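PDB 5YHH: uncharacterized conserved protein YiiM from Geobacillus stearothermophilus, which is a MOSC-domain protein implicated in resistance to hydroxylaminopurine, and probably binds a molybdenum cofactor at its putative catalytic site. Local coordinates for residues D107-G112 with L165-R170; V118-Q123 with A202-W207; C66-E71 with G87-N92. One frame throughout, in Å; residues are numbered along the deposited sequence.

Overall arrangement
From the N terminus, interaction 3 comes first and closes a short loop: after strand 65-69 and helix 71-80 the chain returns through residues 87-92. Interactions 1 and 2 cross along the chain, since strands 108-111 and 114-121 follow each other before either finds its partner, strand 165-169 and the start of helix 205-213 respectively. In the mixed sheet of the MOSC domain, interaction 1 completes one border, interaction 2 joins the sheet to the C-terminal three-helix region, and interaction 3 ties strand 65-69 to the loop that leads into strand 93-96. Interactions 1 and 2 meet between neighbouring strands at Asp107 O and Val118 N (2.9 Å), 2 and 3 at Arg122 NH1 and Phe89 O (2.9 Å).

Interaction 1 (D107-G112 with L165-R170); sequences DIYVAG and LVLVER
Ile108 and Glu169 form a hydrogen-bonded antiparallel pair, the start of a backbone pairing that continues to Val110 with Val166. Ile108 O accepts from both Val168 N (2.8 Å) and Glu169 N (3.3 Å), so two residues face one: a classic beta bulge, which shifts the register before Tyr109 meets Leu167. Apolar contacts divide between the two faces of the sheet. On one, Leu167 CD1 sits over the face of the Tyr109 ring, 3.8 Å from its centroid, in a CH-pi contact; CG anti to the backbone N (chi1 -176°) carries this branch over the phenol. Leu165 CD2 wedges against Tyr109 CB and Ala111 CB. On the other, Ile108 CG2 meets Val168 CG2 at 3.6 Å. The charged contact lies at the bulged end: a salt bridge joins Asp107 OD2 to Arg170 NH1 (3.0 Å), the carboxylate reaching the guanidinium edge while Leu167 CD2 covers one guanidinium face. Cys104 N also donates to OD2 and Gly171 N to OD1, which fixes the carboxylate's rotation. Strand 165-169 is one of the two outermost strands of the mixed sheet; strand 108-111 lies between it and strand 114-121, and Leu165 packs against Trp93 and Leu95 of strand 93-96.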
ATOM      1  N   ASP A 107      -1.372  12.280  -0.625  1.00 31.74           N
ATOM      2  CA  ASP A 107      -1.182  12.494  -2.061  1.00 31.52           C
ATOM      3  C   ASP A 107      -2.433  12.014  -2.770  1.00 30.90           C
ATOM      4  O   ASP A 107      -2.952  10.934  -2.474  1.00 30.10           O
ATOM      5  CB  ASP A 107      -0.034  11.660  -2.647  1.00 30.22           C
ATOM      6  CG  ASP A 107       1.372  12.191  -2.337  1.00 30.94           C
ATOM      7  OD1 ASP A 107       1.559  13.268  -1.747  1.00 30.57           O
ATOM      8  OD2 ASP A 107       2.336  11.465  -2.704  1.00 30.20           O
ATOM      9  N   ILE A 108      -2.896  12.811  -3.729  1.00 31.80           N
ATOM     10  CA  ILE A 108      -3.991  12.431  -4.602  1.00 30.93           C
ATOM     11  C   ILE A 108      -3.472  12.200  -6.012  1.00 31.05           C
ATOM     12  O   ILE A 108      -2.752  13.059  -6.581  1.00 31.88           O
ATOM     13  CB  ILE A 108      -5.095  13.517  -4.588  1.00 32.53           C
ATOM     14  CG1 ILE A 108      -5.597  13.694  -3.156  1.00 31.06           C
ATOM     15  CG2 ILE A 108      -6.232  13.132  -5.537  1.00 33.50           C
ATOM     16  CD1 ILE A 108      -6.677  14.795  -2.945  1.00 31.32           C
ATOM     17  N   TYR A 109      -3.843  11.059  -6.591  1.00 29.79           N
ATOM     18  CA  TYR A 109      -3.401  10.695  -7.952  1.00 29.89           C
ATOM     19  C   TYR A 109      -4.625  10.445  -8.834  1.00 30.96           C
ATOM     20  O   TYR A 109      -5.649   9.930  -8.361  1.00 30.34           O
ATOM     21  CB  TYR A 109      -2.560   9.420  -7.962  1.00 28.29           C
ATOM     22  CG  TYR A 109      -1.250   9.561  -7.217  1.00 29.25           C
ATOM     23  CD1 TYR A 109      -1.197   9.392  -5.856  1.00 29.28           C
ATOM     24  CD2 TYR A 109      -0.062   9.876  -7.896  1.00 30.15           C
ATOM     25  CE1 TYR A 109       0.017   9.508  -5.156  1.00 30.06           C
ATOM     26  CE2 TYR A 109       1.150  10.027  -7.208  1.00 30.22           C
ATOM     27  CZ  TYR A 109       1.175   9.847  -5.829  1.00 31.47           C
ATOM     28  OH  TYR A 109       2.348   9.992  -5.107  1.00 28.97           O
ATOM     29  N   VAL A 110      -4.517  10.823 -10.104  1.00 32.27           N
ATOM     30  CA  VAL A 110      -5.480  10.382 -11.106  1.00 33.76           C
ATOM     31  C   VAL A 110      -4.937   9.066 -11.658  1.00 31.93           C
ATOM     32  O   VAL A 110      -3.748   8.947 -11.967  1.00 31.75           O
ATOM     33  CB  VAL A 110      -5.677  11.390 -12.255  1.00 35.12           C
ATOM     34  CG1 VAL A 110      -6.591  10.799 -13.323  1.00 39.25           C
ATOM     35  CG2 VAL A 110      -6.330  12.665 -11.764  1.00 39.88           C
ATOM     36  N   ALA A 111      -5.802   8.074 -11.765  1.00 31.89           N
ATOM     37  CA  ALA A 111      -5.467   6.807 -12.380  1.00 31.82           C
ATOM     38  C   ALA A 111      -6.612   6.394 -13.253  1.00 32.85           C
ATOM     39  O   ALA A 111      -7.689   6.104 -12.747  1.00 32.85           O
ATOM     40  CB  ALA A 111      -5.227   5.737 -11.294  1.00 31.28           C
ATOM     41  N   GLY A 112      -6.417   6.388 -14.572  1.00 34.18           N
ATOM     42  CA  GLY A 112      -7.549   6.149 -15.472  1.00 35.49           C
ATOM     43  C   GLY A 112      -8.596   7.232 -15.284  1.00 36.83           C
ATOM     44  O   GLY A 112      -8.246   8.405 -15.211  1.00 37.28           O
ATOM     45  N   LEU A 165      -0.090   7.086 -13.407  1.00 35.60           N
ATOM     46  CA  LEU A 165      -0.610   7.572 -12.118  1.00 35.80           C
ATOM     47  C   LEU A 165      -0.080   8.970 -11.981  1.00 37.42           C
ATOM     48  O   LEU A 165       1.132   9.141 -11.840  1.00 39.43           O
ATOM     49  CB  LEU A 165      -0.057   6.764 -10.955  1.00 35.98           C
ATOM     50  CG  LEU A 165      -0.914   5.789 -10.186  1.00 36.87           C
ATOM     51  CD1 LEU A 165       0.018   5.082  -9.138  1.00 38.09           C
ATOM     52  CD2 LEU A 165      -2.061   6.437  -9.529  1.00 35.35           C
ATOM     53  N   VAL A 166      -0.964   9.962 -12.044  1.00 37.41           N
ATOM     54  CA  VAL A 166      -0.571  11.351 -12.145  1.00 38.52           C
ATOM     55  C   VAL A 166      -0.875  12.050 -10.829  1.00 37.73           C
ATOM     56  O   VAL A 166      -2.026  12.113 -10.390  1.00 36.53           O
ATOM     57  CB  VAL A 166      -1.359  12.087 -13.289  1.00 40.42           C
ATOM     58  CG1 VAL A 166      -0.911  13.553 -13.420  1.00 42.47           C
ATOM     59  CG2 VAL A 166      -1.208  11.349 -14.631  1.00 41.17           C
ATOM     60  N   LEU A 167       0.160  12.590 -10.206  1.00 37.26           N
ATOM     61  CA  LEU A 167      -0.007  13.310  -8.967  1.00 37.69           C
ATOM     62  C   LEU A 167      -0.754  14.578  -9.254  1.00 40.09           C
ATOM     63  O   LEU A 167      -0.318  15.362 -10.071  1.00 41.25           O
ATOM     64  CB  LEU A 167       1.350  13.632  -8.341  1.00 37.35           C
ATOM     65  CG  LEU A 167       1.287  14.320  -6.980  1.00 38.35           C
ATOM     66  CD1 LEU A 167       0.729  13.352  -5.885  1.00 33.56           C
ATOM     67  CD2 LEU A 167       2.671  14.853  -6.604  1.00 38.54           C
ATOM     68  N   VAL A 168      -1.890  14.779  -8.605  1.00 40.57           N
ATOM     69  CA  VAL A 168      -2.616  16.025  -8.769  1.00 42.79           C
ATOM     70  C   VAL A 168      -2.591  16.889  -7.521  1.00 43.02           C
ATOM     71  O   VAL A 168      -2.803  18.089  -7.615  1.00 45.31           O
ATOM     72  CB  VAL A 168      -4.083  15.803  -9.276  1.00 43.80           C
ATOM     73  CG1 VAL A 168      -4.050  15.384 -10.771  1.00 45.92           C
ATOM     74  CG2 VAL A 168      -4.816  14.781  -8.440  1.00 40.63           C
ATOM     75  N   GLU A 169      -2.334  16.313  -6.357  1.00 41.45           N
ATOM     76  CA  GLU A 169      -2.104  17.109  -5.150  1.00 42.77           C
ATOM     77  C   GLU A 169      -1.155  16.415  -4.165  1.00 41.39           C
ATOM     78  O   GLU A 169      -1.384  15.274  -3.792  1.00 39.58           O
ATOM     79  CB  GLU A 169      -3.433  17.437  -4.469  1.00 43.75           C
ATOM     80  CG  GLU A 169      -3.275  18.297  -3.219  1.00 46.91           C
ATOM     81  CD  GLU A 169      -4.601  18.760  -2.635  1.00 50.63           C
ATOM     82  OE1 GLU A 169      -5.348  17.921  -2.088  1.00 50.41           O
ATOM     83  OE2 GLU A 169      -4.869  19.970  -2.714  1.00 53.91           O
ATOM     84  N   ARG A 170      -0.082  17.105  -3.779  1.00 41.79           N
ATOM     85  CA  ARG A 170       0.847  16.604  -2.775  1.00 41.95           C
ATOM     86  C   ARG A 170       0.195  16.632  -1.400  1.00 41.34           C
ATOM     87  O   ARG A 170      -0.334  17.655  -0.985  1.00 43.88           O
ATOM     88  CB  ARG A 170       2.143  17.434  -2.760  1.00 44.06           C
ATOM     89  CG  ARG A 170       3.181  17.028  -1.681  1.00 45.02           C
ATOM     90  CD  ARG A 170       3.730  15.634  -1.887  1.00 46.23           C
ATOM     91  NE  ARG A 170       4.686  15.583  -2.975  1.00 48.47           N
ATOM     92  CZ  ARG A 170       5.073  14.478  -3.617  1.00 48.21           C
ATOM     93  NH1 ARG A 170       4.608  13.257  -3.313  1.00 44.72           N
ATOM     94  NH2 ARG A 170       5.950  14.608  -4.596  1.00 49.59           N
TER

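Interaction 2 (V118-Q123 with A202-W207); sequences VSQPRQ and ALSASW
Pro121 rests its CD and CG on one face of the Trp207 indole, where a MOSC strand meets the N-terminus of helix 205-213, in the YiiM-like three-helix region. This is the tightly packed part of the contact. Pro121 CD stands over the six-membered ring, 3.6 Å from its centroid, and Gln120 CB over the five-membered ring on the same face, 4.1 Å from its centroid; both are CH-pi contacts. Tyr184 of helix 177-185 also stacks with Trp207, bringing a second helix to the same indole. Beside it, Ser204 at the N-cap position is gripped twice: its N donates to Ser119 O at 3.0 Å, and its OG to Gln120 OE1. Together they fix the start of the helix against the end of the strand.

The looser side is at Gln123 and Ser206. Gln123 is partly exposed, and its CG comes only to the edge of the indole, 3.7 Å from Trp207 CZ2, with the amide turned 77° from the ring plane. Ser206 is exposed and adds little.

Gln120 CG sits between the backbone N and the carbonyl carbon (chi1 61°), and the extended chain beyond it carries the amide past the NE1 side of the indole, to Ser204, its plane 59° from the ring's. Gln120 NE2 donates to Pro121 O at 3.0 Å, while Ser204 OG approaches OE1 at 2.8 Å from above the carbonyl plane.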
ATOM      1  N   VAL A 118      -3.513   8.455  -0.989  1.00 25.25           N
ATOM      2  CA  VAL A 118      -2.701   7.633  -0.072  1.00 25.01           C
ATOM      3  C   VAL A 118      -3.223   7.780   1.343  1.00 25.43           C
ATOM      4  O   VAL A 118      -3.410   8.899   1.822  1.00 27.05           O
ATOM      5  CB  VAL A 118      -1.193   8.030  -0.145  1.00 25.22           C
ATOM      6  CG1 VAL A 118      -0.344   7.202   0.834  1.00 25.52           C
ATOM      7  CG2 VAL A 118      -0.663   7.864  -1.576  1.00 24.76           C
ATOM      8  N   SER A 119      -3.468   6.650   1.989  1.00 25.37           N
ATOM      9  CA  SER A 119      -4.109   6.597   3.309  1.00 26.64           C
ATOM     10  C   SER A 119      -3.252   6.074   4.455  1.00 26.71           C
ATOM     11  O   SER A 119      -3.446   6.472   5.602  1.00 28.26           O
ATOM     12  CB  SER A 119      -5.346   5.716   3.230  1.00 26.69           C
ATOM     13  OG  SER A 119      -5.026   4.383   2.884  1.00 24.67           O
ATOM     14  N   GLN A 120      -2.350   5.141   4.142  1.00 26.83           N
ATOM     15  CA  GLN A 120      -1.496   4.505   5.134  1.00 26.92           C
ATOM     16  C   GLN A 120      -0.431   3.609   4.472  1.00 25.42           C
ATOM     17  O   GLN A 120      -0.618   3.156   3.338  1.00 23.70           O
ATOM     18  CB  GLN A 120      -2.350   3.640   6.068  1.00 28.20           C
ATOM     19  CG  GLN A 120      -3.106   2.509   5.380  1.00 28.21           C
ATOM     20  CD  GLN A 120      -3.651   1.478   6.376  1.00 30.59           C
ATOM     21  OE1 GLN A 120      -4.625   1.745   7.020  1.00 28.40           O
ATOM     22  NE2 GLN A 120      -2.978   0.309   6.512  1.00 25.25           N
ATOM     23  N   PRO A 121       0.680   3.341   5.188  1.00 25.78           N
ATOM     24  CA  PRO A 121       1.585   2.244   4.825  1.00 24.84           C
ATOM     25  C   PRO A 121       0.879   0.903   4.924  1.00 24.99           C
ATOM     26  O   PRO A 121      -0.130   0.779   5.610  1.00 25.80           O
ATOM     27  CB  PRO A 121       2.692   2.336   5.896  1.00 26.73           C
ATOM     28  CG  PRO A 121       2.539   3.692   6.476  1.00 26.72           C
ATOM     29  CD  PRO A 121       1.092   3.954   6.468  1.00 26.66           C
ATOM     30  N   ARG A 122       1.375  -0.082   4.198  1.00 25.54           N
ATOM     31  CA  ARG A 122       0.888  -1.442   4.280  1.00 25.63           C
ATOM     32  C   ARG A 122       1.798  -2.151   5.281  1.00 26.59           C
ATOM     33  O   ARG A 122       2.990  -1.965   5.280  1.00 23.77           O
ATOM     34  CB  ARG A 122       0.978  -2.107   2.896  1.00 25.54           C
ATOM     35  CG  ARG A 122       0.593  -3.591   2.843  1.00 28.30           C
ATOM     36  CD  ARG A 122       1.778  -4.526   2.979  1.00 33.78           C
ATOM     37  NE  ARG A 122       1.380  -5.944   2.877  1.00 37.69           N
ATOM     38  CZ  ARG A 122       1.268  -6.634   1.733  1.00 39.65           C
ATOM     39  NH1 ARG A 122       1.547  -6.070   0.529  1.00 36.97           N
ATOM     40  NH2 ARG A 122       0.879  -7.912   1.799  1.00 38.55           N
ATOM     41  N   GLN A 123       1.208  -2.915   6.184  1.00 27.99           N
ATOM     42  CA  GLN A 123       1.991  -3.629   7.175  1.00 29.96           C
ATOM     43  C   GLN A 123       2.267  -5.051   6.689  1.00 29.20           C
ATOM     44  O   GLN A 123       1.403  -5.684   6.081  1.00 29.02           O
ATOM     45  CB  GLN A 123       1.237  -3.684   8.481  1.00 30.80           C
ATOM     46  CG  GLN A 123       0.951  -2.334   9.072  1.00 34.34           C
ATOM     47  CD  GLN A 123       0.060  -2.447  10.258  1.00 38.13           C
ATOM     48  OE1 GLN A 123      -1.147  -2.293  10.144  1.00 43.75           O
ATOM     49  NE2 GLN A 123       0.640  -2.731  11.412  1.00 39.70           N
ATOM     50  N   ALA A 202      -5.928  12.852   6.164  1.00 35.52           N
ATOM     51  CA  ALA A 202      -5.891  11.718   5.228  1.00 34.46           C
ATOM     52  C   ALA A 202      -5.463  10.373   5.858  1.00 32.74           C
ATOM     53  O   ALA A 202      -5.636   9.321   5.229  1.00 32.53           O
ATOM     54  CB  ALA A 202      -4.987  12.045   4.039  1.00 32.87           C
ATOM     55  N   LEU A 203      -4.949  10.381   7.090  1.00 32.81           N
ATOM     56  CA  LEU A 203      -4.536   9.110   7.742  1.00 30.94           C
ATOM     57  C   LEU A 203      -5.737   8.191   7.996  1.00 32.55           C
ATOM     58  O   LEU A 203      -6.806   8.634   8.446  1.00 32.61           O
ATOM     59  CB  LEU A 203      -3.833   9.370   9.068  1.00 32.23           C
ATOM     60  CG  LEU A 203      -3.138   8.170   9.729  1.00 30.09           C
ATOM     61  CD1 LEU A 203      -1.978   7.669   8.877  1.00 27.70           C
ATOM     62  CD2 LEU A 203      -2.655   8.561  11.113  1.00 32.29           C
ATOM     63  N   SER A 204      -5.566   6.915   7.684  1.00 31.82           N
ATOM     64  CA  SER A 204      -6.565   5.912   7.978  1.00 34.39           C
ATOM     65  C   SER A 204      -6.921   5.964   9.485  1.00 36.74           C
ATOM     66  O   SER A 204      -6.051   6.248  10.328  1.00 36.07           O
ATOM     67  CB  SER A 204      -6.045   4.522   7.552  1.00 33.61           C
ATOM     68  OG  SER A 204      -5.041   4.092   8.449  1.00 36.96           O
ATOM     69  N   ALA A 205      -8.192   5.727   9.808  1.00 39.57           N
ATOM     70  CA  ALA A 205      -8.665   5.763  11.197  1.00 43.34           C
ATOM     71  C   ALA A 205      -7.843   4.855  12.114  1.00 44.00           C
ATOM     72  O   ALA A 205      -7.486   5.251  13.210  1.00 44.97           O
ATOM     73  CB  ALA A 205     -10.143   5.384  11.273  1.00 46.27           C
ATOM     74  N   SER A 206      -7.526   3.648  11.661  1.00 43.53           N
ATOM     75  CA  SER A 206      -6.819   2.690  12.520  1.00 45.33           C
ATOM     76  C   SER A 206      -5.397   3.161  12.901  1.00 43.30           C
ATOM     77  O   SER A 206      -5.008   3.056  14.058  1.00 45.15           O
ATOM     78  CB  SER A 206      -6.785   1.298  11.868  1.00 45.88           C
ATOM     79  OG  SER A 206      -5.925   1.248  10.733  1.00 45.38           O
ATOM     80  N   TRP A 207      -4.643   3.707  11.943  1.00 40.01           N
ATOM     81  CA  TRP A 207      -3.309   4.259  12.242  1.00 39.27           C
ATOM     82  C   TRP A 207      -3.400   5.446  13.194  1.00 41.64           C
ATOM     83  O   TRP A 207      -2.554   5.580  14.094  1.00 43.09           O
ATOM     84  CB  TRP A 207      -2.537   4.650  10.964  1.00 36.17           C
ATOM     85  CG  TRP A 207      -1.930   3.461  10.354  1.00 34.43           C
ATOM     86  CD1 TRP A 207      -2.595   2.366   9.904  1.00 36.49           C
ATOM     87  CD2 TRP A 207      -0.535   3.192  10.170  1.00 35.80           C
ATOM     88  NE1 TRP A 207      -1.716   1.433   9.436  1.00 37.22           N
ATOM     89  CE2 TRP A 207      -0.437   1.907   9.590  1.00 37.62           C
ATOM     90  CE3 TRP A 207       0.632   3.910  10.413  1.00 34.37           C
ATOM     91  CZ2 TRP A 207       0.790   1.326   9.254  1.00 37.32           C
ATOM     92  CZ3 TRP A 207       1.862   3.326  10.082  1.00 35.14           C
ATOM     93  CH2 TRP A 207       1.930   2.041   9.526  1.00 35.15           C
TER

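Interaction 3 (C66-E71 with G87-N92); sequences CAYPSE and GAFGEN
Tyr68 overlaps Phe89 in an offset stack, the ring centroids 4.3 Å apart and the planes 16° from parallel. The displacement puts Phe89 CG over the middle of the phenol, while Tyr68 CZ lies toward the rim of the phenyl and Tyr68 OH reaches Phe89 CE2 at 3.6 Å. Phe89 CB covers the same phenol face, a CH-pi contact, and Pro69 CD covers the opposite one, so the tyrosine ring is held flat from both sides. Its hydroxyl is hydrogen-bonded to Lys146 O and to Trp76 NE1, which fixes the far end of the ring.

Beside the stack, Glu91 packs its aliphatic part on the strand, CG lying 3.7 Å from Tyr68 CB. Its chain bends back at chi2 (-75°), turning the carboxylate onto its own loop. There OE2 takes Gly87 N at 2.8 Å from above the carboxylate plane, and OE1 takes Phe89 N at 2.9 Å through its syn lone pair. The carboxylate thus braces the type I turn of Gly87-Gly90 that presents Phe89, and Thr94 OG1 is a further partner of OE2.

At the other end Asn92 pairs with Cys66: OD1 accepts Cys66 N at 2.8 Å, and Asn92 N returns a weak bond to Cys66 O. Asn92 thus pairs with both backbone polar atoms of Cys66, just before strand 93-96 begins.

Strand 65-69 lies in the mixed sheet between strands 93-96 and 149-153, while helix 71-80 covers the aromatic side, its Phe73 and Trp76 meeting Phe89.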
ATOM      1  N   CYS A  66      -4.483  -1.927  -2.335  1.00 25.12           N
ATOM      2  CA  CYS A  66      -3.106  -2.174  -1.883  1.00 24.96           C
ATOM      3  C   CYS A  66      -2.105  -2.060  -3.068  1.00 22.86           C
ATOM      4  O   CYS A  66      -2.313  -2.674  -4.113  1.00 22.99           O
ATOM      5  CB  CYS A  66      -3.052  -3.572  -1.215  1.00 25.49           C
ATOM      6  SG  CYS A  66      -1.407  -3.997  -0.636  1.00 34.44           S
ATOM      7  N   ALA A  67      -1.063  -1.246  -2.915  1.00 21.55           N
ATOM      8  CA  ALA A  67      -0.071  -0.966  -3.974  1.00 21.62           C
ATOM      9  C   ALA A  67       1.320  -1.356  -3.528  1.00 21.83           C
ATOM     10  O   ALA A  67       1.668  -1.202  -2.340  1.00 22.59           O
ATOM     11  CB  ALA A  67      -0.089   0.518  -4.336  1.00 21.41           C
ATOM     12  N   TYR A  68       2.116  -1.877  -4.468  1.00 21.30           N
ATOM     13  CA  TYR A  68       3.495  -2.287  -4.170  1.00 20.40           C
ATOM     14  C   TYR A  68       4.451  -1.851  -5.270  1.00 20.14           C
ATOM     15  O   TYR A  68       4.157  -2.040  -6.444  1.00 20.63           O
ATOM     16  CB  TYR A  68       3.611  -3.801  -3.942  1.00 20.39           C
ATOM     17  CG  TYR A  68       4.860  -4.116  -3.201  1.00 19.87           C
ATOM     18  CD1 TYR A  68       4.930  -3.946  -1.828  1.00 21.75           C
ATOM     19  CD2 TYR A  68       5.992  -4.520  -3.872  1.00 21.77           C
ATOM     20  CE1 TYR A  68       6.085  -4.195  -1.150  1.00 21.15           C
ATOM     21  CE2 TYR A  68       7.143  -4.796  -3.203  1.00 22.31           C
ATOM     22  CZ  TYR A  68       7.199  -4.628  -1.845  1.00 21.02           C
ATOM     23  OH  TYR A  68       8.358  -4.863  -1.145  1.00 22.58           O
ATOM     24  N   PRO A  69       5.584  -1.227  -4.898  1.00 20.85           N
ATOM     25  CA  PRO A  69       6.561  -0.812  -5.876  1.00 21.00           C
ATOM     26  C   PRO A  69       7.272  -1.988  -6.527  1.00 21.99           C
ATOM     27  O   PRO A  69       7.982  -2.718  -5.833  1.00 21.45           O
ATOM     28  CB  PRO A  69       7.552   0.013  -5.047  1.00 22.01           C
ATOM     29  CG  PRO A  69       6.734   0.497  -3.854  1.00 22.93           C
ATOM     30  CD  PRO A  69       5.866  -0.651  -3.562  1.00 21.24           C
ATOM     31  N   SER A  70       7.125  -2.149  -7.838  1.00 21.79           N
ATOM     32  CA  SER A  70       7.825  -3.225  -8.559  1.00 23.07           C
ATOM     33  C   SER A  70       9.355  -3.152  -8.379  1.00 24.60           C
ATOM     34  O   SER A  70      10.072  -4.191  -8.437  1.00 25.67           O
ATOM     35  CB  SER A  70       7.458  -3.217 -10.060  1.00 23.20           C
ATOM     36  OG  SER A  70       7.872  -2.011 -10.720  1.00 25.62           O
ATOM     37  N   GLU A  71       9.876  -1.942  -8.162  1.00 25.38           N
ATOM     38  CA  GLU A  71      11.317  -1.766  -8.009  1.00 27.05           C
ATOM     39  C   GLU A  71      11.857  -2.707  -6.949  1.00 26.05           C
ATOM     40  O   GLU A  71      12.954  -3.211  -7.074  1.00 25.77           O
ATOM     41  CB  GLU A  71      11.697  -0.315  -7.663  1.00 28.91           C
ATOM     42  CG  GLU A  71      11.494   0.702  -8.809  1.00 29.95           C
ATOM     43  CD  GLU A  71      10.074   1.261  -8.883  1.00 29.73           C
ATOM     44  OE1 GLU A  71       9.161   0.688  -8.235  1.00 27.45           O
ATOM     45  OE2 GLU A  71       9.849   2.270  -9.617  1.00 26.50           O
ATOM     46  N   GLY A  87       2.094  -9.161  -8.412  1.00 23.78           N
ATOM     47  CA  GLY A  87       1.152  -9.934  -7.589  1.00 24.95           C
ATOM     48  C   GLY A  87       1.830 -10.635  -6.411  1.00 25.33           C
ATOM     49  O   GLY A  87       1.182 -11.141  -5.489  1.00 25.63           O
ATOM     50  N   ALA A  88       3.148 -10.620  -6.415  1.00 25.07           N
ATOM     51  CA  ALA A  88       3.928 -11.364  -5.432  1.00 25.59           C
ATOM     52  C   ALA A  88       3.650 -10.892  -3.993  1.00 26.07           C
ATOM     53  O   ALA A  88       3.759 -11.688  -3.048  1.00 26.53           O
ATOM     54  CB  ALA A  88       5.436 -11.267  -5.797  1.00 25.42           C
ATOM     55  N   PHE A  89       3.306  -9.611  -3.806  1.00 24.98           N
ATOM     56  CA  PHE A  89       2.983  -9.096  -2.448  1.00 25.11           C
ATOM     57  C   PHE A  89       1.512  -8.954  -2.158  1.00 25.38           C
ATOM     58  O   PHE A  89       1.100  -8.341  -1.153  1.00 25.31           O
ATOM     59  CB  PHE A  89       3.777  -7.819  -2.124  1.00 25.38           C
ATOM     60  CG  PHE A  89       5.237  -8.122  -1.819  1.00 27.65           C
ATOM     61  CD1 PHE A  89       6.011  -8.802  -2.721  1.00 32.28           C
ATOM     62  CD2 PHE A  89       5.792  -7.798  -0.598  1.00 28.75           C
ATOM     63  CE1 PHE A  89       7.328  -9.166  -2.390  1.00 34.10           C
ATOM     64  CE2 PHE A  89       7.114  -8.144  -0.302  1.00 30.51           C
ATOM     65  CZ  PHE A  89       7.854  -8.818  -1.189  1.00 30.67           C
ATOM     66  N   GLY A  90       0.717  -9.628  -2.982  1.00 25.76           N
ATOM     67  CA  GLY A  90      -0.724  -9.613  -2.857  1.00 26.00           C
ATOM     68  C   GLY A  90      -1.292  -8.274  -3.249  1.00 25.41           C
ATOM     69  O   GLY A  90      -2.423  -7.986  -2.922  1.00 26.13           O
ATOM     70  N   GLU A  91      -0.534  -7.455  -3.983  1.00 23.94           N
ATOM     71  CA  GLU A  91      -0.985  -6.091  -4.272  1.00 23.39           C
ATOM     72  C   GLU A  91      -2.048  -6.050  -5.387  1.00 23.82           C
ATOM     73  O   GLU A  91      -1.981  -6.815  -6.334  1.00 25.12           O
ATOM     74  CB  GLU A  91       0.209  -5.172  -4.587  1.00 23.42           C
ATOM     75  CG  GLU A  91       0.940  -5.415  -5.936  1.00 21.49           C
ATOM     76  CD  GLU A  91       1.820  -6.598  -6.036  1.00 22.70           C
ATOM     77  OE1 GLU A  91       1.884  -7.433  -5.084  1.00 22.59           O
ATOM     78  OE2 GLU A  91       2.528  -6.679  -7.098  1.00 20.86           O
ATOM     79  N   ASN A  92      -3.046  -5.182  -5.260  1.00 23.36           N
ATOM     80  CA  ASN A  92      -3.963  -4.893  -6.381  1.00 23.48           C
ATOM     81  C   ASN A  92      -3.238  -4.239  -7.537  1.00 23.00           C
ATOM     82  O   ASN A  92      -3.478  -4.576  -8.719  1.00 24.22           O
ATOM     83  CB  ASN A  92      -5.102  -3.965  -5.930  1.00 23.92           C
ATOM     84  CG  ASN A  92      -5.869  -4.503  -4.765  1.00 27.90           C
ATOM     85  OD1 ASN A  92      -5.574  -4.203  -3.589  1.00 27.97           O
ATOM     86  ND2 ASN A  92      -6.842  -5.351  -5.061  1.00 31.04           N
TER